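Local coordinates for VgrG protein (Vibrio cholerae, PDB 4E1C), which probably cross-links host actin covalently with the help of ATP and magnesium, as the actin cross-linking domain of a type VI secretion protein, at residues A[174-179]-A[347-352]; A[276-281]-A[351-356]; A[23-28]-A[360-365]. All coordinates share one frame; numbering follows the deposited sequence. Where two conformers were deposited one is given.

Overall arrangement
From the N terminus, strand 24-32 is the first to take part; it meets the loop at 360-365 close to the end of the modelled chain, so contact 3 closes the longest loop. Within that loop, strand 167-180 pairs with the last strand, 345-352, in contact 1. Inside this second loop, the short strand 277-279 pairs with the end of the same last strand, so contact 2 closes the innermost loop; contacts 1 and 2 share Glu351 and Phe352. Side by side they order the strands 24-32, 167-180, 345-352 and 277-279. ADP lies against contact 1 and is hydrogen-bonded at contact 3, and magnesium ions are held at all three.

Contact 1: A[174-179]-A[347-352]; sequences QATVGV and AILFEF. With MG (magnesium ion), chain D; ADP (adenosine-5'-diphosphate), chain B.
Gln174 and Glu351 slant across each other at one end of an antiparallel strand pair, their amide and carboxylate planes only 21° apart, and both reach one magnesium ion. Gln174 OE1 and Glu351 OE2 each stand 2.6 Å from the metal. Glu351 gets there by running straight out, with CG anti to the backbone N (chi1 179°), whereas Gln174 bends at chi2; OE2 is also bonded by Arg353 NH1. Next along the same face, Thr176 OG1 comes beside Glu351 CB and is joined through a water, 2.7 Å from OG1, to Glu351 OE1. The Thr176 methyl CG2 leans on Leu349 CD2 at 3.8 Å. This leucine methyl in turn sits over a face of the adenine ring of ADP, 3.4 Å from C5, while Gly178 opposite Leu349 has no side chain to add to this face. The other face is apolar. Val177 crosses Phe352 at a slant, with CG2 3.7 Å from ring atom CE1, and Val179 CG2 comes to the edge of the Phe350 ring, near its plane. Leu195 of helix 190-196 packs on Val179 and both rings. Between the two faces the backbones are tied by regular bonds, among them Val177 N to Phe350 O at 2.8 Å and Val179 N to Ile348 O at 3.0 Å. A sheet with a hydrophobic back and a nucleotide-metal front, its acidic side chain binding magnesium, is consistent with the glutamine synthetase-like ATP site expected of the actin cross-linking domain.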
loop_
_atom_site.group_PDB
_atom_site.type_symbol
_atom_site.label_atom_id
_atom_site.label_comp_id
_atom_site.label_asym_id
_atom_site.label_seq_id
_atom_site.Cartn_x
_atom_site.Cartn_y
_atom_site.Cartn_z
ATOM N N GLN A 174 -2.379 -6.385 5.511
ATOM C CA GLN A 174 -1.489 -5.218 5.545
ATOM C C GLN A 174 -2.269 -4.023 6.049
ATOM O O GLN A 174 -3.488 -3.992 5.958
ATOM C CB GLN A 174 -0.890 -4.878 4.173
ATOM C CG GLN A 174 0.325 -5.696 3.791
ATOM C CD GLN A 174 -0.041 -6.791 2.838
ATOM O OE1 GLN A 174 -0.360 -6.545 1.667
ATOM N NE2 GLN A 174 0.008 -8.028 3.319
ATOM N N ALA A 175 -1.550 -3.032 6.574
ATOM C CA ALA A 175 -2.109 -1.769 7.017
ATOM C C ALA A 175 -1.234 -0.677 6.402
ATOM O O ALA A 175 -0.033 -0.884 6.260
ATOM C CB ALA A 175 -2.082 -1.682 8.534
ATOM N N THR A 176 -1.850 0.457 5.992
ATOM C CA THR A 176 -1.159 1.610 5.412
ATOM C C THR A 176 -1.472 2.814 6.282
ATOM O O THR A 176 -2.634 3.107 6.513
ATOM C CB THR A 176 -1.507 1.807 3.918
ATOM O OG1 THR A 176 -1.016 0.693 3.172
ATOM C CG2 THR A 176 -0.878 3.078 3.335
ATOM N N VAL A 177 -0.437 3.518 6.750
ATOM C CA VAL A 177 -0.597 4.652 7.635
ATOM C C VAL A 177 -0.154 5.888 6.890
ATOM O O VAL A 177 0.886 5.866 6.246
ATOM C CB VAL A 177 0.143 4.437 9.005
ATOM C CG1 VAL A 177 0.179 5.717 9.854
ATOM C CG2 VAL A 177 -0.484 3.282 9.800
ATOM N N GLY A 178 -0.939 6.950 7.006
ATOM C CA GLY A 178 -0.648 8.238 6.391
ATOM C C GLY A 178 -0.456 9.283 7.467
ATOM O O GLY A 178 -1.285 9.379 8.360
ATOM N N VAL A 179 0.668 10.021 7.426
ATOM C CA VAL A 179 0.981 11.077 8.401
ATOM C C VAL A 179 1.435 12.327 7.646
ATOM O O VAL A 179 1.933 12.214 6.525
ATOM C CB VAL A 179 2.079 10.651 9.450
ATOM C CG1 VAL A 179 1.589 9.539 10.372
ATOM C CG2 VAL A 179 3.398 10.272 8.777
ATOM N N ALA A 347 0.739 14.621 2.925
ATOM C CA ALA A 347 0.710 13.409 3.736
ATOM C C ALA A 347 1.617 12.418 3.003
ATOM O O ALA A 347 1.651 12.401 1.770
ATOM C CB ALA A 347 -0.703 12.836 3.851
ATOM N N ILE A 348 2.375 11.627 3.768
ATOM C CA ILE A 348 3.263 10.588 3.258
ATOM C C ILE A 348 2.788 9.296 3.867
ATOM O O ILE A 348 2.396 9.283 5.035
ATOM C CB ILE A 348 4.788 10.888 3.473
ATOM C CG1 ILE A 348 5.123 11.246 4.954
ATOM C CG2 ILE A 348 5.251 11.978 2.476
ATOM C CD1 ILE A 348 6.667 11.304 5.305
ATOM N N LEU A 349 2.725 8.233 3.052
ATOM C CA LEU A 349 2.159 6.946 3.443
ATOM C C LEU A 349 3.155 5.816 3.534
ATOM O O LEU A 349 4.175 5.793 2.841
ATOM C CB LEU A 349 1.024 6.595 2.456
ATOM C CG LEU A 349 -0.368 7.152 2.796
ATOM C CD1 LEU A 349 -0.446 8.670 2.626
ATOM C CD2 LEU A 349 -1.377 6.553 1.897
ATOM N N PHE A 350 2.830 4.851 4.383
ATOM C CA PHE A 350 3.687 3.715 4.655
ATOM C C PHE A 350 2.863 2.463 4.819
ATOM O O PHE A 350 1.886 2.459 5.575
ATOM C CB PHE A 350 4.516 3.978 5.938
ATOM C CG PHE A 350 5.334 5.240 5.840
ATOM C CD1 PHE A 350 6.621 5.214 5.302
ATOM C CD2 PHE A 350 4.802 6.466 6.233
ATOM C CE1 PHE A 350 7.355 6.396 5.158
ATOM C CE2 PHE A 350 5.523 7.651 6.058
ATOM C CZ PHE A 350 6.799 7.608 5.532
ATOM N N GLU A 351 3.291 1.380 4.139
ATOM C CA GLU A 351 2.638 0.087 4.196
ATOM C C GLU A 351 3.388 -0.823 5.150
ATOM O O GLU A 351 4.602 -1.015 5.011
ATOM C CB GLU A 351 2.597 -0.521 2.782
ATOM C CG GLU A 351 1.972 -1.896 2.676
ATOM C CD GLU A 351 2.080 -2.507 1.292
ATOM O OE1 GLU A 351 1.997 -1.758 0.293
ATOM O OE2 GLU A 351 2.233 -3.746 1.207
ATOM N N PHE A 352 2.659 -1.415 6.097
ATOM C CA PHE A 352 3.233 -2.383 7.024
ATOM C C PHE A 352 3.033 -3.731 6.320
ATOM O O PHE A 352 1.897 -4.193 6.191
ATOM C CB PHE A 352 2.522 -2.319 8.403
ATOM C CG PHE A 352 2.884 -1.076 9.184
ATOM C CD1 PHE A 352 2.290 0.151 8.893
ATOM C CD2 PHE A 352 3.840 -1.122 10.191
ATOM C CE1 PHE A 352 2.668 1.310 9.587
ATOM C CE2 PHE A 352 4.181 0.028 10.912
ATOM C CZ PHE A 352 3.605 1.235 10.600
HETATM MG MG MG D . 0.067 -4.594 0.053
HETATM P PB ADP B . -2.546 -1.156 -4.611
HETATM O O1B ADP B . -1.439 -0.240 -4.946
HETATM O O2B ADP B . -3.463 -1.343 -5.852
HETATM O O3B ADP B . -1.996 -2.521 -4.176
HETATM P PA ADP B . -3.952 0.974 -3.180
HETATM O O1A ADP B . -3.055 1.951 -3.856
HETATM O O2A ADP B . -5.367 1.067 -3.766
HETATM O O3A ADP B . -3.400 -0.515 -3.417
HETATM O "O5'" ADP B . -3.989 1.296 -1.631
HETATM C "C5'" ADP B . -3.380 0.456 -0.645
HETATM C "C4'" ADP B . -3.783 0.932 0.729
HETATM O "O4'" ADP B . -3.604 2.362 0.854
HETATM C "C3'" ADP B . -5.215 0.627 1.190
HETATM O "O3'" ADP B . -5.150 -0.033 2.447
HETATM C "C2'" ADP B . -5.838 2.016 1.331
HETATM O "O2'" ADP B . -6.865 2.165 2.295
HETATM C "C1'" ADP B . -4.605 2.805 1.738
HETATM N N9 ADP B . -4.740 4.252 1.656
HETATM C C8 ADP B . -5.089 5.008 0.567
HETATM N N7 ADP B . -5.123 6.292 0.813
HETATM C C5 ADP B . -4.771 6.392 2.145
HETATM C C6 ADP B . -4.590 7.493 3.003
HETATM N N6 ADP B . -4.780 8.766 2.621
HETATM N N1 ADP B . -4.219 7.248 4.279
HETATM C C2 ADP B . -4.042 5.982 4.670
HETATM N N3 ADP B . -4.185 4.865 3.954
HETATM C C4 ADP B . -4.546 5.140 2.688
HETATM O O HOH W 1 -0.247 0.616 0.623
#

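Contact 2: A[276-281]-A[351-356]; sequences EILPRT and EFRTVP. With MG (magnesium ion), chain D; SO4 (sulfate ion), chain F.
Glu276 O is gripped twice: Arg353 N donates to it at 3.1 Å, and a water donating at 2.6 Å links it on to Thr354 N. This carbonyl stands where the chain leaves helix 269-275 and starts the short strand 277-279, an antiparallel addition to the end of strand 345-352. The pairing proper is brief. Leu278 and Glu351 form a hydrogen-bonded pair, Leu278 N reaching Glu351 O at 2.7 Å and Leu278 O receiving the return bond from Glu351 N, while Ile277 and Phe352 make the non-hydrogen-bonded pair beside it. Ile277 and Phe352 point the same way off the sheet. Ile277 CD1 lies 3.6 Å from Phe352 CE2, its branch CG2 is over a face of the ring, and Leu194 and Leu195 of helix 190-196 pack nearby. On the opposite face, Leu278 runs alongside Glu351, whose carboxylate sits between two arginines. Arg280 lays its aliphatic CG and CD against Glu351, then turns its guanidinium at 90° to the carboxylate. OE1 lies well out of the guanidinium plane, so the long 3.8 Å approach of Arg280 NE to Glu351 OE1 is one of charges alone, and a water accepting from NE and donating to OE1 bridges the two; Arg280 NH1 bonds His331 O. Arg353, likewise bent at chi2 and chi3, makes a salt bridge from NH1 to Glu351 OE2 at 2.7 Å, on the syn side but tilted out of the carboxylate plane. The guanidinium continues to a sulfate, probably from the crystallisation liquor, with Arg353 NH2 donating almost straight (174°) to sulfate O2 at 2.8 Å.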
loop_
_atom_site.group_PDB
_atom_site.type_symbol
_atom_site.label_atom_id
_atom_site.label_comp_id
_atom_site.label_asym_id
_atom_site.label_seq_id
_atom_site.Cartn_x
_atom_site.Cartn_y
_atom_site.Cartn_z
ATOM N N GLU A 276 10.025 -3.619 5.291
ATOM C CA GLU A 276 9.171 -3.897 6.465
ATOM C C GLU A 276 8.063 -2.838 6.559
ATOM O O GLU A 276 6.878 -3.172 6.555
ATOM C CB GLU A 276 9.966 -3.978 7.787
ATOM C CG GLU A 276 10.914 -5.162 7.867
ATOM C CD GLU A 276 11.736 -5.256 9.137
ATOM O OE1 GLU A 276 12.839 -5.836 9.063
ATOM O OE2 GLU A 276 11.300 -4.740 10.194
ATOM N N ILE A 277 8.468 -1.566 6.671
ATOM C CA ILE A 277 7.568 -0.411 6.677
ATOM C C ILE A 277 7.928 0.245 5.341
ATOM O O ILE A 277 9.021 0.824 5.185
ATOM C CB ILE A 277 7.720 0.514 7.924
ATOM C CG1 ILE A 277 7.381 -0.229 9.244
ATOM C CG2 ILE A 277 6.854 1.758 7.762
ATOM C CD1 ILE A 277 7.686 0.558 10.599
ATOM N N LEU A 278 7.062 0.015 4.343
ATOM C CA LEU A 278 7.286 0.437 2.966
ATOM C C LEU A 278 6.765 1.828 2.626
ATOM O O LEU A 278 5.542 2.038 2.617
ATOM C CB LEU A 278 6.735 -0.628 2.000
ATOM C CG LEU A 278 6.836 -0.365 0.497
ATOM C CD1 LEU A 278 8.276 -0.520 -0.002
ATOM C CD2 LEU A 278 5.890 -1.298 -0.276
ATOM N N PRO A 279 7.679 2.785 2.289
ATOM C CA PRO A 279 7.220 4.117 1.855
ATOM C C PRO A 279 6.366 3.952 0.597
ATOM O O PRO A 279 6.737 3.196 -0.311
ATOM C CB PRO A 279 8.531 4.876 1.575
ATOM C CG PRO A 279 9.579 4.136 2.381
ATOM C CD PRO A 279 9.157 2.694 2.220
ATOM N N ARG A 280 5.160 4.557 0.613
ATOM C CA ARG A 280 4.181 4.458 -0.457
ATOM C C ARG A 280 4.024 5.751 -1.237
ATOM O O ARG A 280 3.288 5.765 -2.214
ATOM C CB ARG A 280 2.826 3.992 0.114
ATOM C CG ARG A 280 2.828 2.526 0.592
ATOM C CD ARG A 280 2.909 1.514 -0.552
ATOM N NE ARG A 280 1.726 1.595 -1.423
ATOM C CZ ARG A 280 1.750 2.022 -2.680
ATOM N NH1 ARG A 280 2.898 2.355 -3.254
ATOM N NH2 ARG A 280 0.628 2.090 -3.385
ATOM N N THR A 281 4.720 6.837 -0.806
ATOM C CA THR A 281 4.690 8.160 -1.425
ATOM C C THR A 281 6.028 8.440 -2.118
ATOM O O THR A 281 7.084 8.072 -1.600
ATOM C CB THR A 281 4.292 9.242 -0.385
ATOM O OG1 THR A 281 3.054 8.894 0.244
ATOM C CG2 THR A 281 4.168 10.633 -0.982
ATOM N N GLU A 351 3.291 1.380 4.139
ATOM C CA GLU A 351 2.638 0.087 4.196
ATOM C C GLU A 351 3.388 -0.823 5.150
ATOM O O GLU A 351 4.602 -1.015 5.011
ATOM C CB GLU A 351 2.597 -0.521 2.782
ATOM C CG GLU A 351 1.972 -1.896 2.676
ATOM C CD GLU A 351 2.080 -2.507 1.292
ATOM O OE1 GLU A 351 1.997 -1.758 0.293
ATOM O OE2 GLU A 351 2.233 -3.746 1.207
ATOM N N PHE A 352 2.659 -1.415 6.097
ATOM C CA PHE A 352 3.233 -2.383 7.024
ATOM C C PHE A 352 3.033 -3.731 6.320
ATOM O O PHE A 352 1.897 -4.193 6.191
ATOM C CB PHE A 352 2.522 -2.319 8.403
ATOM C CG PHE A 352 2.884 -1.076 9.184
ATOM C CD1 PHE A 352 2.290 0.151 8.893
ATOM C CD2 PHE A 352 3.840 -1.122 10.191
ATOM C CE1 PHE A 352 2.668 1.310 9.587
ATOM C CE2 PHE A 352 4.181 0.028 10.912
ATOM C CZ PHE A 352 3.605 1.235 10.600
ATOM N N ARG A 353 4.130 -4.313 5.798
ATOM C CA ARG A 353 4.139 -5.593 5.066
ATOM C C ARG A 353 3.575 -6.736 5.895
ATOM O O ARG A 353 2.869 -7.600 5.369
ATOM C CB ARG A 353 5.548 -5.890 4.520
ATOM C CG ARG A 353 6.050 -4.797 3.555
ATOM C CD ARG A 353 5.241 -4.755 2.245
ATOM N NE ARG A 353 5.492 -5.969 1.454
ATOM C CZ ARG A 353 4.800 -6.359 0.395
ATOM N NH1 ARG A 353 3.772 -5.649 -0.040
ATOM N NH2 ARG A 353 5.143 -7.470 -0.251
ATOM N N THR A 354 3.859 -6.696 7.201
ATOM C CA THR A 354 3.314 -7.533 8.264
ATOM C C THR A 354 2.677 -6.517 9.229
ATOM O O THR A 354 3.308 -5.508 9.567
ATOM C CB THR A 354 4.433 -8.374 8.939
ATOM O OG1 THR A 354 4.914 -9.320 7.994
ATOM C CG2 THR A 354 3.949 -9.137 10.173
ATOM N N VAL A 355 1.446 -6.779 9.662
ATOM C CA VAL A 355 0.789 -5.896 10.621
ATOM C C VAL A 355 1.458 -6.105 12.007
ATOM O O VAL A 355 1.436 -7.230 12.513
ATOM C CB VAL A 355 -0.756 -6.078 10.665
ATOM C CG1 VAL A 355 -1.396 -5.090 11.639
ATOM C CG2 VAL A 355 -1.369 -5.930 9.272
ATOM N N PRO A 356 2.076 -5.047 12.607
ATOM C CA PRO A 356 2.666 -5.201 13.954
ATOM C C PRO A 356 1.580 -5.250 15.031
ATOM O O PRO A 356 0.438 -4.865 14.762
ATOM C CB PRO A 356 3.524 -3.939 14.100
ATOM C CG PRO A 356 2.795 -2.901 13.276
ATOM C CD PRO A 356 2.172 -3.648 12.126
HETATM MG MG MG D . 0.067 -4.594 0.053
HETATM S S SO4 F . 2.752 -7.406 -3.323
HETATM O O1 SO4 F . 1.673 -8.249 -3.819
HETATM O O2 SO4 F . 3.571 -8.184 -2.413
HETATM O O3 SO4 F . 3.543 -6.935 -4.455
HETATM O O4 SO4 F . 2.168 -6.265 -2.622
HETATM O O HOH W 2 6.103 -4.871 8.351
HETATM O O HOH W 1 -0.247 0.616 0.623
#

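Contact 3: A[23-28]-A[360-365]; sequences SSIGIE and QSYLPK. With MG (magnesium ion), chain E; ADP (adenosine-5'-diphosphate), chain B.
Ile27 carries the contact in which the loop at 360-365 packs on the face of strand 24-32 turned away from ADP, in a nucleotide-binding sheet consistent with a glutamine synthetase-like fold. From the strand backbone, CB of Ile27 comes 4.0 Å from Leu363 CD1. Its branch CG2 then meets Leu363 CD2 at 3.9 Å, the two side chains sliding past each other in opposite directions. The other branch, CG1, sits between the backbone N and the carbonyl carbon (chi1 64°) and runs on extended, which carries CD1 to Pro364 and the carbonyl of Tyr362. There CD1 meets Pro364 CD at 3.7 Å and also touches Tyr362 O. Met111 of helix 101-124 packs against both Ile27 and Pro364. Two residues earlier on the same side of the strand, Ile25 crosses Tyr362 at a slant. Its CD1 stands over one face of the phenol in a CH-pi contact, 3.8 Å from the centroid of the Tyr362 ring and 16° off the ring normal, while its CG2 reaches the CD2-CE2 side of that ring. The hydroxyl of Tyr362 is bonded to Met98 O, which fixes the far end of the ring. The loop itself is braced by Leu363 N bonding back to Gln360 O and by Lys365 NZ donating to Gln360 OE1. Ser24, Gly26 and Glu28, which alternate with the isoleucines, face the nucleotide on the reverse side. Gly26 CA packs 3.2 Å from ADP O2', leaving room for the ribose, and Ile27 O receives a weak bond from ADP O3' at 3.0 Å. Ser24 OG donates to adenine N1 at 2.8 Å, and Glu28, extended beyond CG, places OE2 2.4 Å from the second magnesium ion.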
loop_
_atom_site.group_PDB
_atom_site.type_symbol
_atom_site.label_atom_id
_atom_site.label_comp_id
_atom_site.label_asym_id
_atom_site.label_seq_id
_atom_site.Cartn_x
_atom_site.Cartn_y
_atom_site.Cartn_z
ATOM N N SER A 23 -3.594 11.910 11.280
ATOM C CA SER A 23 -3.096 10.644 10.744
ATOM C C SER A 23 -4.231 9.729 10.250
ATOM O O SER A 23 -5.319 9.705 10.837
ATOM C CB SER A 23 -2.212 9.928 11.755
ATOM O OG SER A 23 -2.920 9.659 12.954
ATOM N N SER A 24 -3.976 9.005 9.154
ATOM C CA SER A 24 -4.964 8.117 8.551
ATOM C C SER A 24 -4.481 6.685 8.435
ATOM O O SER A 24 -3.286 6.425 8.490
ATOM C CB SER A 24 -5.407 8.664 7.207
ATOM O OG SER A 24 -4.273 8.980 6.425
ATOM N N ILE A 25 -5.424 5.757 8.281
ATOM C CA ILE A 25 -5.139 4.332 8.164
ATOM C C ILE A 25 -6.068 3.657 7.147
ATOM O O ILE A 25 -7.248 3.976 7.075
ATOM C CB ILE A 25 -5.127 3.622 9.556
ATOM C CG1 ILE A 25 -4.612 2.158 9.461
ATOM C CG2 ILE A 25 -6.487 3.738 10.287
ATOM C CD1 ILE A 25 -3.888 1.615 10.688
ATOM N N GLY A 26 -5.480 2.780 6.348
ATOM C CA GLY A 26 -6.161 1.949 5.370
ATOM C C GLY A 26 -5.704 0.532 5.604
ATOM O O GLY A 26 -4.617 0.318 6.151
ATOM N N ILE A 27 -6.540 -0.440 5.252
ATOM C CA ILE A 27 -6.197 -1.857 5.420
ATOM C C ILE A 27 -6.398 -2.617 4.106
ATOM O O ILE A 27 -7.153 -2.163 3.248
ATOM C CB ILE A 27 -6.906 -2.538 6.631
ATOM C CG1 ILE A 27 -8.451 -2.583 6.477
ATOM C CG2 ILE A 27 -6.449 -1.937 7.976
ATOM C CD1 ILE A 27 -9.203 -3.563 7.430
ATOM N N GLU A 28 -5.687 -3.741 3.941
ATOM C CA GLU A 28 -5.774 -4.655 2.798
ATOM C C GLU A 28 -5.920 -6.030 3.384
ATOM O O GLU A 28 -5.198 -6.367 4.324
ATOM C CB GLU A 28 -4.518 -4.596 1.924
ATOM C CG GLU A 28 -4.393 -3.331 1.101
ATOM C CD GLU A 28 -2.995 -3.112 0.549
ATOM O OE1 GLU A 28 -2.066 -2.812 1.337
ATOM O OE2 GLU A 28 -2.832 -3.255 -0.681
ATOM N N GLN A 360 -2.789 -4.336 15.143
ATOM C CA GLN A 360 -3.658 -5.517 15.021
ATOM C C GLN A 360 -5.159 -5.226 15.218
ATOM O O GLN A 360 -5.981 -5.789 14.495
ATOM C CB GLN A 360 -3.187 -6.682 15.911
ATOM C CG GLN A 360 -1.953 -7.417 15.364
ATOM C CD GLN A 360 -2.193 -8.256 14.111
ATOM O OE1 GLN A 360 -3.315 -8.666 13.780
ATOM N NE2 GLN A 360 -1.120 -8.563 13.400
ATOM N N SER A 361 -5.498 -4.295 16.146
ATOM C CA SER A 361 -6.873 -3.875 16.467
ATOM C C SER A 361 -7.610 -3.224 15.291
ATOM O O SER A 361 -8.843 -3.083 15.341
ATOM C CB SER A 361 -6.877 -2.952 17.682
ATOM O OG SER A 361 -6.264 -1.705 17.383
ATOM N N TYR A 362 -6.859 -2.798 14.247
ATOM C CA TYR A 362 -7.432 -2.203 13.028
ATOM C C TYR A 362 -7.869 -3.263 12.020
ATOM O O TYR A 362 -8.553 -2.939 11.058
ATOM C CB TYR A 362 -6.406 -1.271 12.351
ATOM C CG TYR A 362 -6.141 -0.009 13.146
ATOM C CD1 TYR A 362 -5.106 0.049 14.078
ATOM C CD2 TYR A 362 -6.939 1.120 12.981
ATOM C CE1 TYR A 362 -4.870 1.203 14.827
ATOM C CE2 TYR A 362 -6.728 2.273 13.739
ATOM C CZ TYR A 362 -5.689 2.311 14.658
ATOM O OH TYR A 362 -5.474 3.454 15.379
ATOM N N LEU A 363 -7.442 -4.524 12.220
ATOM C CA LEU A 363 -7.701 -5.612 11.291
ATOM C C LEU A 363 -8.844 -6.523 11.724
ATOM O O LEU A 363 -8.970 -6.814 12.916
ATOM C CB LEU A 363 -6.404 -6.430 11.044
ATOM C CG LEU A 363 -5.348 -5.893 10.023
ATOM C CD1 LEU A 363 -5.890 -5.841 8.594
ATOM C CD2 LEU A 363 -4.787 -4.529 10.408
ATOM N N PRO A 364 -9.703 -6.972 10.774
ATOM C CA PRO A 364 -10.764 -7.924 11.154
ATOM C C PRO A 364 -10.164 -9.312 11.398
ATOM O O PRO A 364 -9.183 -9.690 10.751
ATOM C CB PRO A 364 -11.697 -7.914 9.944
ATOM C CG PRO A 364 -10.786 -7.559 8.776
ATOM C CD PRO A 364 -9.693 -6.708 9.315
ATOM N N LYS A 365 -10.747 -10.071 12.333
ATOM C CA LYS A 365 -10.280 -11.430 12.629
ATOM C C LYS A 365 -11.430 -12.419 12.546
ATOM O O LYS A 365 -12.458 -12.201 13.180
ATOM C CB LYS A 365 -9.607 -11.511 14.027
ATOM C CG LYS A 365 -8.356 -10.640 14.242
ATOM C CD LYS A 365 -7.291 -10.781 13.129
ATOM C CE LYS A 365 -5.961 -10.126 13.418
ATOM N NZ LYS A 365 -6.071 -8.839 14.157
HETATM MG MG MG E . -4.072 -3.269 -2.790
HETATM P PB ADP B . -2.546 -1.156 -4.611
HETATM O O1B ADP B . -1.439 -0.240 -4.946
HETATM O O2B ADP B . -3.463 -1.343 -5.852
HETATM O O3B ADP B . -1.996 -2.521 -4.176
HETATM P PA ADP B . -3.952 0.974 -3.180
HETATM O O1A ADP B . -3.055 1.951 -3.856
HETATM O O2A ADP B . -5.367 1.067 -3.766
HETATM O O3A ADP B . -3.400 -0.515 -3.417
HETATM O "O5'" ADP B . -3.989 1.296 -1.631
HETATM C "C5'" ADP B . -3.380 0.456 -0.645
HETATM C "C4'" ADP B . -3.783 0.932 0.729
HETATM O "O4'" ADP B . -3.604 2.362 0.854
HETATM C "C3'" ADP B . -5.215 0.627 1.190
HETATM O "O3'" ADP B . -5.150 -0.033 2.447
HETATM C "C2'" ADP B . -5.838 2.016 1.331
HETATM O "O2'" ADP B . -6.865 2.165 2.295
HETATM C "C1'" ADP B . -4.605 2.805 1.738
HETATM N N9 ADP B . -4.740 4.252 1.656
HETATM C C8 ADP B . -5.089 5.008 0.567
HETATM N N7 ADP B . -5.123 6.292 0.813
HETATM C C5 ADP B . -4.771 6.392 2.145
HETATM C C6 ADP B . -4.590 7.493 3.003
HETATM N N6 ADP B . -4.780 8.766 2.621
HETATM N N1 ADP B . -4.219 7.248 4.279
HETATM C C2 ADP B . -4.042 5.982 4.670
HETATM N N3 ADP B . -4.185 4.865 3.954
HETATM C C4 ADP B . -4.546 5.140 2.688
#